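Local structure of scarecrow-like protein 3 (Arabidopsis thaliana, 6KPB) at residues T349-G357 / R412-W422; D454-A465 / C468-S478. The protein probably acts as a transcription factor in plant development and binds zinc finger proteins of the IDD group, including JACKDAW. All coordinates share one frame; numbering follows the deposited sequence.

Contact 1 (T349-G357 / R412-W422)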
loop_
_atom_site.group_PDB
_atom_site.type_symbol
_atom_site.label_atom_id
_atom_site.label_comp_id
_atom_site.label_asym_id
_atom_site.label_seq_id
_atom_site.Cartn_x
_atom_site.Cartn_y
_atom_site.Cartn_z
ATOM N N THR A 349 21.217 -18.344 14.174
ATOM C CA THR A 349 20.307 -17.595 15.029
ATOM C C THR A 349 18.889 -17.857 14.539
ATOM O O THR A 349 18.576 -17.594 13.373
ATOM C CB THR A 349 20.620 -16.098 15.011
ATOM O OG1 THR A 349 21.943 -15.879 15.514
ATOM C CG2 THR A 349 19.626 -15.337 15.877
ATOM N N GLU A 350 18.044 -18.380 15.424
ATOM C CA GLU A 350 16.696 -18.785 15.056
ATOM C C GLU A 350 15.721 -18.408 16.160
ATOM O O GLU A 350 16.099 -18.264 17.326
ATOM C CB GLU A 350 16.613 -20.295 14.791
ATOM C CG GLU A 350 16.874 -20.692 13.352
ATOM C CD GLU A 350 15.817 -20.155 12.408
ATOM O OE1 GLU A 350 16.159 -19.828 11.252
ATOM O OE2 GLU A 350 14.644 -20.057 12.828
ATOM N N GLN A 351 14.456 -18.249 15.774
ATOM C CA GLN A 351 13.393 -18.142 16.761
ATOM C C GLN A 351 13.333 -19.418 17.589
ATOM O O GLN A 351 13.570 -20.519 17.083
ATOM C CB GLN A 351 12.041 -17.898 16.084
ATOM C CG GLN A 351 11.801 -16.470 15.613
ATOM C CD GLN A 351 12.300 -16.225 14.204
ATOM O OE1 GLN A 351 13.047 -17.030 13.647
ATOM N NE2 GLN A 351 11.884 -15.111 13.617
ATOM N N ASP A 352 13.022 -19.268 18.871
ATOM C CA ASP A 352 12.942 -20.398 19.786
ATOM C C ASP A 352 11.501 -20.552 20.262
ATOM O O ASP A 352 11.179 -20.328 21.431
ATOM C CB ASP A 352 13.900 -20.214 20.961
ATOM C CG ASP A 352 14.251 -21.525 21.633
ATOM O OD1 ASP A 352 13.490 -22.500 21.464
ATOM O OD2 ASP A 352 15.301 -21.591 22.304
ATOM N N SER A 353 10.627 -20.942 19.337
ATOM C CA SER A 353 9.223 -21.163 19.643
ATOM C C SER A 353 8.671 -22.202 18.681
ATOM O O SER A 353 9.074 -22.264 17.519
ATOM C CB SER A 353 8.410 -19.867 19.543
ATOM O OG SER A 353 8.920 -18.871 20.410
ATOM N N ASP A 354 7.745 -23.020 19.177
ATOM C CA ASP A 354 7.078 -24.013 18.338
ATOM C C ASP A 354 5.913 -23.329 17.634
ATOM O O ASP A 354 4.788 -23.292 18.131
ATOM C CB ASP A 354 6.612 -25.204 19.163
ATOM C CG ASP A 354 6.082 -26.339 18.302
ATOM O OD1 ASP A 354 6.140 -26.228 17.058
ATOM O OD2 ASP A 354 5.609 -27.344 18.871
ATOM N N HIS A 355 6.195 -22.772 16.456
ATOM C CA HIS A 355 5.182 -22.161 15.608
ATOM C C HIS A 355 4.926 -22.973 14.344
ATOM O O HIS A 355 4.322 -22.455 13.397
ATOM C CB HIS A 355 5.588 -20.732 15.243
ATOM C CG HIS A 355 5.627 -19.799 16.413
ATOM N ND1 HIS A 355 6.229 -18.560 16.358
ATOM C CD2 HIS A 355 5.135 -19.922 17.669
ATOM C CE1 HIS A 355 6.110 -17.961 17.529
ATOM N NE2 HIS A 355 5.449 -18.766 18.343
ATOM N N ASN A 356 5.373 -24.230 14.307
ATOM C CA ASN A 356 5.203 -25.101 13.152
ATOM C C ASN A 356 4.279 -26.271 13.466
ATOM O O ASN A 356 4.379 -27.333 12.843
ATOM C CB ASN A 356 6.556 -25.613 12.663
ATOM C CG ASN A 356 6.511 -26.092 11.225
ATOM O OD1 ASN A 356 5.674 -25.654 10.436
ATOM N ND2 ASN A 356 7.420 -26.998 10.876
ATOM N N GLY A 357 3.391 -26.091 14.441
ATOM C CA GLY A 357 2.441 -27.126 14.792
ATOM C C GLY A 357 1.565 -27.530 13.623
ATOM O O GLY A 357 1.420 -26.803 12.637
ATOM N N ARG A 412 3.839 -20.802 3.742
ATOM C CA ARG A 412 4.108 -20.520 5.150
ATOM C C ARG A 412 5.603 -20.683 5.390
ATOM O O ARG A 412 6.097 -21.798 5.574
ATOM C CB ARG A 412 3.290 -21.440 6.050
ATOM C CG ARG A 412 3.214 -20.978 7.498
ATOM C CD ARG A 412 2.186 -21.781 8.273
ATOM N NE ARG A 412 2.763 -22.974 8.887
ATOM C CZ ARG A 412 2.125 -24.135 8.999
ATOM N NH1 ARG A 412 0.897 -24.265 8.521
ATOM N NH2 ARG A 412 2.720 -25.168 9.578
ATOM N N ARG A 413 6.328 -19.565 5.389
ATOM C CA ARG A 413 7.774 -19.591 5.558
ATOM C C ARG A 413 8.208 -19.425 7.008
ATOM O O ARG A 413 9.302 -19.875 7.368
ATOM C CB ARG A 413 8.424 -18.493 4.711
ATOM C CG ARG A 413 7.762 -18.283 3.360
ATOM C CD ARG A 413 8.736 -17.701 2.348
ATOM N NE ARG A 413 9.849 -18.609 2.088
ATOM C CZ ARG A 413 9.779 -19.662 1.278
ATOM N NH1 ARG A 413 8.646 -19.945 0.651
ATOM N NH2 ARG A 413 10.841 -20.435 1.099
ATOM N N GLU A 414 7.382 -18.798 7.844
ATOM C CA GLU A 414 7.725 -18.540 9.242
ATOM C C GLU A 414 7.430 -19.768 10.109
ATOM O O GLU A 414 6.626 -19.739 11.039
ATOM C CB GLU A 414 6.978 -17.313 9.747
ATOM C CG GLU A 414 7.394 -16.006 9.087
ATOM C CD GLU A 414 8.868 -15.705 9.274
ATOM O OE1 GLU A 414 9.649 -15.929 8.323
ATOM O OE2 GLU A 414 9.248 -15.256 10.374
ATOM N N ARG A 415 8.118 -20.865 9.788
ATOM C CA ARG A 415 7.933 -22.133 10.495
ATOM C C ARG A 415 8.974 -22.229 11.608
ATOM O O ARG A 415 9.967 -22.957 11.526
ATOM C CB ARG A 415 8.021 -23.304 9.524
ATOM C CG ARG A 415 6.903 -23.319 8.494
ATOM C CD ARG A 415 7.074 -24.446 7.494
ATOM N NE ARG A 415 5.882 -24.621 6.670
ATOM C CZ ARG A 415 4.902 -25.471 6.953
ATOM N NH1 ARG A 415 4.976 -26.230 8.037
ATOM N NH2 ARG A 415 3.849 -25.566 6.152
ATOM N N HIS A 416 8.726 -21.474 12.674
ATOM C CA HIS A 416 9.650 -21.433 13.798
ATOM C C HIS A 416 9.566 -22.721 14.607
ATOM O O HIS A 416 8.480 -23.255 14.848
ATOM C CB HIS A 416 9.341 -20.229 14.687
ATOM C CG HIS A 416 9.220 -18.937 13.937
ATOM N ND1 HIS A 416 8.374 -17.923 14.332
ATOM C CD2 HIS A 416 9.838 -18.496 12.816
ATOM C CE1 HIS A 416 8.473 -16.913 13.486
ATOM N NE2 HIS A 416 9.356 -17.235 12.557
ATOM N N GLU A 417 10.726 -23.225 15.026
ATOM C CA GLU A 417 10.798 -24.404 15.876
ATOM C C GLU A 417 11.799 -24.145 16.993
ATOM O O GLU A 417 12.619 -23.227 16.918
ATOM C CB GLU A 417 11.180 -25.658 15.076
ATOM C CG GLU A 417 10.133 -26.074 14.049
ATOM C CD GLU A 417 10.374 -27.467 13.496
ATOM O OE1 GLU A 417 11.544 -27.907 13.477
ATOM O OE2 GLU A 417 9.393 -28.124 13.089
ATOM N N LYS A 418 11.720 -24.964 18.040
ATOM C CA LYS A 418 12.554 -24.744 19.210
ATOM C C LYS A 418 13.985 -25.223 18.961
ATOM O O LYS A 418 14.282 -25.920 17.987
ATOM C CB LYS A 418 11.964 -25.440 20.437
ATOM C CG LYS A 418 10.675 -24.810 20.946
ATOM C CD LYS A 418 10.508 -25.017 22.444
ATOM C CE LYS A 418 11.411 -24.087 23.241
ATOM N NZ LYS A 418 11.051 -22.653 23.045
ATOM N N LEU A 419 14.875 -24.833 19.878
ATOM C CA LEU A 419 16.300 -25.107 19.714
ATOM C C LEU A 419 16.590 -26.603 19.711
ATOM O O LEU A 419 17.468 -27.070 18.975
ATOM C CB LEU A 419 17.087 -24.410 20.826
ATOM C CG LEU A 419 18.561 -24.776 21.008
ATOM C CD1 LEU A 419 19.379 -24.371 19.791
ATOM C CD2 LEU A 419 19.114 -24.135 22.273
ATOM N N GLU A 420 15.867 -27.370 20.531
ATOM C CA GLU A 420 16.119 -28.805 20.620
ATOM C C GLU A 420 15.889 -29.495 19.281
ATOM O O GLU A 420 16.626 -30.417 18.912
ATOM C CB GLU A 420 15.239 -29.422 21.707
ATOM C CG GLU A 420 15.218 -30.939 21.717
ATOM C CD GLU A 420 14.552 -31.498 22.957
ATOM O OE1 GLU A 420 14.671 -30.869 24.030
ATOM O OE2 GLU A 420 13.906 -32.563 22.860
ATOM N N LYS A 421 14.873 -29.056 18.535
ATOM C CA LYS A 421 14.636 -29.624 17.211
ATOM C C LYS A 421 15.745 -29.244 16.239
ATOM O O LYS A 421 16.183 -30.074 15.434
ATOM C CB LYS A 421 13.278 -29.171 16.676
ATOM C CG LYS A 421 12.112 -30.014 17.160
ATOM C CD LYS A 421 11.006 -30.052 16.117
ATOM C CE LYS A 421 10.006 -31.159 16.412
ATOM N NZ LYS A 421 9.092 -31.404 15.259
ATOM N N TRP A 422 16.213 -27.994 16.299
ATOM C CA TRP A 422 17.275 -27.561 15.397
ATOM C C TRP A 422 18.573 -28.311 15.663
ATOM O O TRP A 422 19.297 -28.663 14.724
ATOM C CB TRP A 422 17.494 -26.055 15.520
ATOM C CG TRP A 422 16.414 -25.249 14.881
ATOM C CD1 TRP A 422 15.519 -24.431 15.507
ATOM C CD2 TRP A 422 16.101 -25.195 13.485
ATOM N NE1 TRP A 422 14.673 -23.863 14.585
ATOM C CE2 TRP A 422 15.010 -24.317 13.336
ATOM C CE3 TRP A 422 16.642 -25.801 12.347
ATOM C CZ2 TRP A 422 14.449 -24.032 12.095
ATOM C CZ3 TRP A 422 16.083 -25.516 11.115
ATOM C CH2 TRP A 422 14.999 -24.640 10.999
#
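In the GRAS domain, the chain leaving strand 345-351 of the central sheet runs against the loop that leads into helix 419-428, and His355 and His416 meet between them. Their ND1 atoms lie 3.0 Å apart in a hydrogen bond that either ring could donate. The rings touch rim to rim, with planes at 50°. Gln351 covers one face of His416. The Gln351 chain bends at chi2, 89°, which lays the amide almost flat on the imidazole, and Gln351 CG sits 3.8 Å from the His416 ring centroid. His416 NE2 donates in the ring plane to Glu414 OE2 at 2.9 Å, so both ring nitrogens are engaged. A leucine in place of His416 would probably leave His355 ND1 and Glu414 OE2 without this partner and take the flat seat from under Gln351. Asn356 OD1 accepts from Arg412 NH2 at 3.1 Å, while Asn356 ND2 points almost straight at Glu417 OE2. Arg412 also forms a salt bridge with Glu408. Glu417 OE1 pairs with Arg425. At the helix start, Asp352 OD1 is gripped from opposite faces of its carboxylate: Leu419 N donates at 3.1 Å, and Lys418 NZ forms a salt bridge at 2.9 Å.

Contact 2 (D454-A465 / C468-S478); sequences DGYRIKEESGCA and CWQDRPLYSVS
Tyr456 and Trp469 form a non-hydrogen-bonded antiparallel pair, and their rings meet in a T-shaped (edge-to-face) stack. The tyrosine CB starts 3.7 Å from Cys468 O. CG is turned beside its own backbone N, chi1 -72°, and CD1 still lies near that carbonyl oxygen. Farther out, the ring presents a face to the indole. Trp469 CE3 stands over the ring centre and comes within 3.8 Å of Tyr456 CE2. The planes are 66° apart. Tyr456 CE1 also comes near Leu474 CD1, 4.3 Å away. Tyr456 CZ still lies 3.9 Å from Trp469 CE3. Outside the two segments, Phe143, Pro144, Cys377 and Leu448 also touch the tyrosine.

The indole reaches on to the loop before the strand. Trp469 CZ3 packs 3.7 Å from Gly455 CA. Any CB at Gly455 would probably clash with Trp469 CZ3, and the positive phi there also favours glycine.

Next to the aromatic pair, Arg457 and Cys468 form a hydrogen-bonded pair. Cys468 N gives a nearly straight bond to Arg457 O at 2.7 Å, and Arg457 N returns one to Cys468 O. Gln470 N continues the pairing to Gly455 O at 2.9 Å. The arginine side chain bends back, and NE makes a weak bond to Gln470 O.

At the far end, Ala465 and Val477 exchange two backbone bonds, with Ala465 N donating to Val477 O at 3.0 Å. A type I' turn at Glu461-Cys464 and a type II' turn at Trp469-Arg472 reverse the chain. Together they make two successive beta hairpins, an antiparallel meander in the C-terminal part of the GRAS domain.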
loop_
_atom_site.group_PDB
_atom_site.type_symbol
_atom_site.label_atom_id
_atom_site.label_comp_id
_atom_site.label_asym_id
_atom_site.label_seq_id
_atom_site.Cartn_x
_atom_site.Cartn_y
_atom_site.Cartn_z
ATOM N N ASP A 454 16.624 -3.969 30.169
ATOM C CA ASP A 454 16.248 -4.718 31.360
ATOM C C ASP A 454 14.979 -5.520 31.097
ATOM O O ASP A 454 14.115 -5.121 30.311
ATOM C CB ASP A 454 16.051 -3.775 32.546
ATOM C CG ASP A 454 14.955 -2.759 32.305
ATOM O OD1 ASP A 454 15.099 -1.946 31.366
ATOM O OD2 ASP A 454 13.946 -2.779 33.042
ATOM N N GLY A 455 14.874 -6.667 31.767
ATOM C CA GLY A 455 13.833 -7.634 31.522
ATOM C C GLY A 455 14.279 -8.790 30.652
ATOM O O GLY A 455 13.702 -9.881 30.740
ATOM N N TYR A 456 15.293 -8.577 29.820
ATOM C CA TYR A 456 15.851 -9.650 29.015
ATOM C C TYR A 456 16.799 -10.506 29.843
ATOM O O TYR A 456 17.410 -10.042 30.810
ATOM C CB TYR A 456 16.593 -9.091 27.802
ATOM C CG TYR A 456 15.688 -8.521 26.739
ATOM C CD1 TYR A 456 15.131 -9.338 25.765
ATOM C CD2 TYR A 456 15.394 -7.165 26.705
ATOM C CE1 TYR A 456 14.304 -8.823 24.789
ATOM C CE2 TYR A 456 14.568 -6.640 25.734
ATOM C CZ TYR A 456 14.025 -7.473 24.780
ATOM O OH TYR A 456 13.204 -6.951 23.811
ATOM N N ARG A 457 16.915 -11.769 29.450
ATOM C CA ARG A 457 17.810 -12.715 30.096
ATOM C C ARG A 457 18.415 -13.618 29.032
ATOM O O ARG A 457 17.806 -13.863 27.987
ATOM C CB ARG A 457 17.081 -13.556 31.150
ATOM C CG ARG A 457 16.704 -12.797 32.410
ATOM C CD ARG A 457 15.476 -13.404 33.069
ATOM N NE ARG A 457 15.425 -14.853 32.899
ATOM C CZ ARG A 457 16.065 -15.721 33.675
ATOM N NH1 ARG A 457 16.816 -15.287 34.680
ATOM N NH2 ARG A 457 15.959 -17.022 33.445
ATOM N N ILE A 458 19.621 -14.104 29.304
ATOM C CA ILE A 458 20.303 -15.055 28.434
ATOM C C ILE A 458 20.532 -16.330 29.229
ATOM O O ILE A 458 21.196 -16.307 30.273
ATOM C CB ILE A 458 21.626 -14.499 27.892
ATOM C CG1 ILE A 458 21.357 -13.358 26.915
ATOM C CG2 ILE A 458 22.413 -15.595 27.198
ATOM C CD1 ILE A 458 22.603 -12.681 26.417
ATOM N N LYS A 459 19.982 -17.435 28.739
ATOM C CA LYS A 459 20.116 -18.735 29.378
ATOM C C LYS A 459 21.003 -19.636 28.533
ATOM O O LYS A 459 20.891 -19.656 27.302
ATOM C CB LYS A 459 18.748 -19.389 29.584
ATOM N N GLU A 460 21.884 -20.377 29.196
ATOM C CA GLU A 460 22.757 -21.328 28.524
ATOM C C GLU A 460 22.062 -22.679 28.438
ATOM O O GLU A 460 21.472 -23.147 29.415
ATOM C CB GLU A 460 24.085 -21.457 29.270
ATOM C CG GLU A 460 25.154 -22.258 28.537
ATOM C CD GLU A 460 25.088 -23.744 28.838
ATOM O OE1 GLU A 460 25.698 -24.533 28.086
ATOM O OE2 GLU A 460 24.429 -24.122 29.830
ATOM N N GLU A 461 22.126 -23.301 27.263
ATOM C CA GLU A 461 21.475 -24.594 27.055
ATOM C C GLU A 461 22.349 -25.411 26.108
ATOM O O GLU A 461 22.313 -25.197 24.892
ATOM C CB GLU A 461 20.064 -24.421 26.503
ATOM N N SER A 462 23.127 -26.336 26.671
ATOM C CA SER A 462 23.951 -27.264 25.897
ATOM C C SER A 462 24.887 -26.519 24.944
ATOM O O SER A 462 24.910 -26.767 23.737
ATOM C CB SER A 462 23.074 -28.264 25.136
ATOM O OG SER A 462 22.218 -28.969 26.018
ATOM N N GLY A 463 25.666 -25.594 25.502
ATOM C CA GLY A 463 26.594 -24.816 24.705
ATOM C C GLY A 463 25.966 -23.757 23.827
ATOM O O GLY A 463 26.674 -23.149 23.018
ATOM N N CYS A 464 24.665 -23.513 23.959
ATOM C CA CYS A 464 23.963 -22.534 23.145
ATOM C C CYS A 464 23.357 -21.458 24.035
ATOM O O CYS A 464 23.233 -21.621 25.252
ATOM C CB CYS A 464 22.869 -23.200 22.302
ATOM S SG CYS A 464 23.446 -24.623 21.350
ATOM N N ALA A 465 22.978 -20.350 23.408
ATOM C CA ALA A 465 22.395 -19.211 24.101
ATOM C C ALA A 465 20.926 -19.075 23.729
ATOM O O ALA A 465 20.552 -19.238 22.565
ATOM C CB ALA A 465 23.140 -17.921 23.756
ATOM N N CYS A 468 15.822 -14.553 26.225
ATOM C CA CYS A 468 14.483 -14.564 26.787
ATOM C C CYS A 468 14.034 -13.155 27.150
ATOM O O CYS A 468 14.850 -12.291 27.484
ATOM C CB CYS A 468 14.413 -15.444 28.041
ATOM S SG CYS A 468 14.919 -17.157 27.808
ATOM N N TRP A 469 12.727 -12.935 27.073
ATOM C CA TRP A 469 12.076 -11.788 27.694
ATOM C C TRP A 469 11.313 -12.303 28.904
ATOM O O TRP A 469 10.441 -13.167 28.764
ATOM C CB TRP A 469 11.133 -11.075 26.725
ATOM C CG TRP A 469 10.233 -10.089 27.406
ATOM C CD1 TRP A 469 8.907 -10.248 27.688
ATOM C CD2 TRP A 469 10.598 -8.798 27.911
ATOM N NE1 TRP A 469 8.422 -9.132 28.326
ATOM C CE2 TRP A 469 9.440 -8.228 28.475
ATOM C CE3 TRP A 469 11.789 -8.066 27.931
ATOM C CZ2 TRP A 469 9.439 -6.962 29.057
ATOM C CZ3 TRP A 469 11.786 -6.810 28.510
ATOM C CH2 TRP A 469 10.618 -6.271 29.065
ATOM N N GLN A 470 11.647 -11.775 30.083
ATOM C CA GLN A 470 11.180 -12.340 31.343
ATOM C C GLN A 470 11.542 -13.819 31.390
ATOM O O GLN A 470 12.726 -14.170 31.410
ATOM C CB GLN A 470 9.672 -12.133 31.517
ATOM C CG GLN A 470 9.198 -10.696 31.311
ATOM C CD GLN A 470 9.619 -9.760 32.433
ATOM O OE1 GLN A 470 10.803 -9.477 32.614
ATOM N NE2 GLN A 470 8.642 -9.271 33.191
ATOM N N ASP A 471 10.539 -14.693 31.387
ATOM C CA ASP A 471 10.763 -16.133 31.359
ATOM C C ASP A 471 10.478 -16.754 29.999
ATOM O O ASP A 471 10.644 -17.966 29.842
ATOM C CB ASP A 471 9.904 -16.825 32.424
ATOM C CG ASP A 471 10.431 -16.611 33.831
ATOM O OD1 ASP A 471 11.474 -15.941 33.985
ATOM O OD2 ASP A 471 9.800 -17.117 34.783
ATOM N N ARG A 472 10.062 -15.958 29.016
ATOM C CA ARG A 472 9.635 -16.493 27.729
ATOM C C ARG A 472 10.815 -16.560 26.770
ATOM O O ARG A 472 11.429 -15.521 26.490
ATOM C CB ARG A 472 8.537 -15.631 27.134
ATOM C CG ARG A 472 7.957 -16.174 25.840
ATOM C CD ARG A 472 7.094 -17.395 26.098
ATOM N NE ARG A 472 6.625 -18.005 24.857
ATOM C CZ ARG A 472 5.725 -18.981 24.798
ATOM N NH1 ARG A 472 5.186 -19.456 25.912
ATOM N NH2 ARG A 472 5.359 -19.477 23.625
ATOM N N PRO A 473 11.165 -17.736 26.250
ATOM C CA PRO A 473 12.227 -17.803 25.238
ATOM C C PRO A 473 11.795 -17.139 23.940
ATOM O O PRO A 473 10.633 -17.218 23.535
ATOM C CB PRO A 473 12.443 -19.310 25.046
ATOM C CG PRO A 473 11.847 -19.949 26.262
ATOM C CD PRO A 473 10.703 -19.071 26.657
ATOM N N LEU A 474 12.749 -16.481 23.285
ATOM C CA LEU A 474 12.488 -15.763 22.044
ATOM C C LEU A 474 13.382 -16.218 20.902
ATOM O O LEU A 474 12.875 -16.557 19.826
ATOM C CB LEU A 474 12.652 -14.251 22.265
ATOM C CG LEU A 474 11.685 -13.590 23.248
ATOM C CD1 LEU A 474 11.986 -12.105 23.367
ATOM C CD2 LEU A 474 10.240 -13.818 22.825
ATOM N N TYR A 475 14.699 -16.228 21.097
ATOM C CA TYR A 475 15.625 -16.599 20.040
ATOM C C TYR A 475 16.762 -17.423 20.625
ATOM O O TYR A 475 17.080 -17.323 21.813
ATOM C CB TYR A 475 16.202 -15.372 19.324
ATOM C CG TYR A 475 15.171 -14.475 18.682
ATOM C CD1 TYR A 475 14.539 -13.479 19.413
ATOM C CD2 TYR A 475 14.840 -14.614 17.341
ATOM C CE1 TYR A 475 13.601 -12.650 18.829
ATOM C CE2 TYR A 475 13.903 -13.791 16.748
ATOM C CZ TYR A 475 13.287 -12.812 17.496
ATOM O OH TYR A 475 12.354 -11.992 16.904
ATOM N N SER A 476 17.380 -18.231 19.767
ATOM C CA SER A 476 18.526 -19.044 20.136
ATOM C C SER A 476 19.710 -18.713 19.234
ATOM O O SER A 476 19.539 -18.284 18.090
ATOM C CB SER A 476 18.201 -20.543 20.045
ATOM O OG SER A 476 17.854 -20.919 18.723
ATOM N N VAL A 477 20.915 -18.902 19.770
ATOM C CA VAL A 477 22.157 -18.727 19.024
ATOM C C VAL A 477 23.030 -19.949 19.272
ATOM O O VAL A 477 23.253 -20.330 20.426
ATOM C CB VAL A 477 22.903 -17.440 19.430
ATOM C CG1 VAL A 477 24.156 -17.262 18.585
ATOM C CG2 VAL A 477 21.992 -16.227 19.300
ATOM N N SER A 478 23.520 -20.562 18.195
ATOM C CA SER A 478 24.291 -21.791 18.312
ATOM C C SER A 478 25.372 -21.828 17.240
ATOM O O SER A 478 25.183 -21.325 16.129
ATOM C CB SER A 478 23.392 -23.028 18.197
ATOM O OG SER A 478 22.714 -23.054 16.953
#

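Overall arrangement
From the N terminus, the chain runs through a series of helices, then builds the parallel strands and reaches strand 345-351. Contact 1 then closes a loop of 54 residues, mostly helical, that returns to the start of helix 419-428. It ties the predicted PFYRE region to the predicted SAW region. Contact 2 follows later, within the predicted SAW region, and closes only the short hairpins. The two are in series and neither nests nor crosses. Their centres lie about 14 Å apart. They meet where strand 345-351 runs antiparallel to strand 472-482: Glu350 O lies 2.8 Å from Ser476 N, a probable hydrogen bond. The C-terminal meander thus joins the parallel part of the sheet.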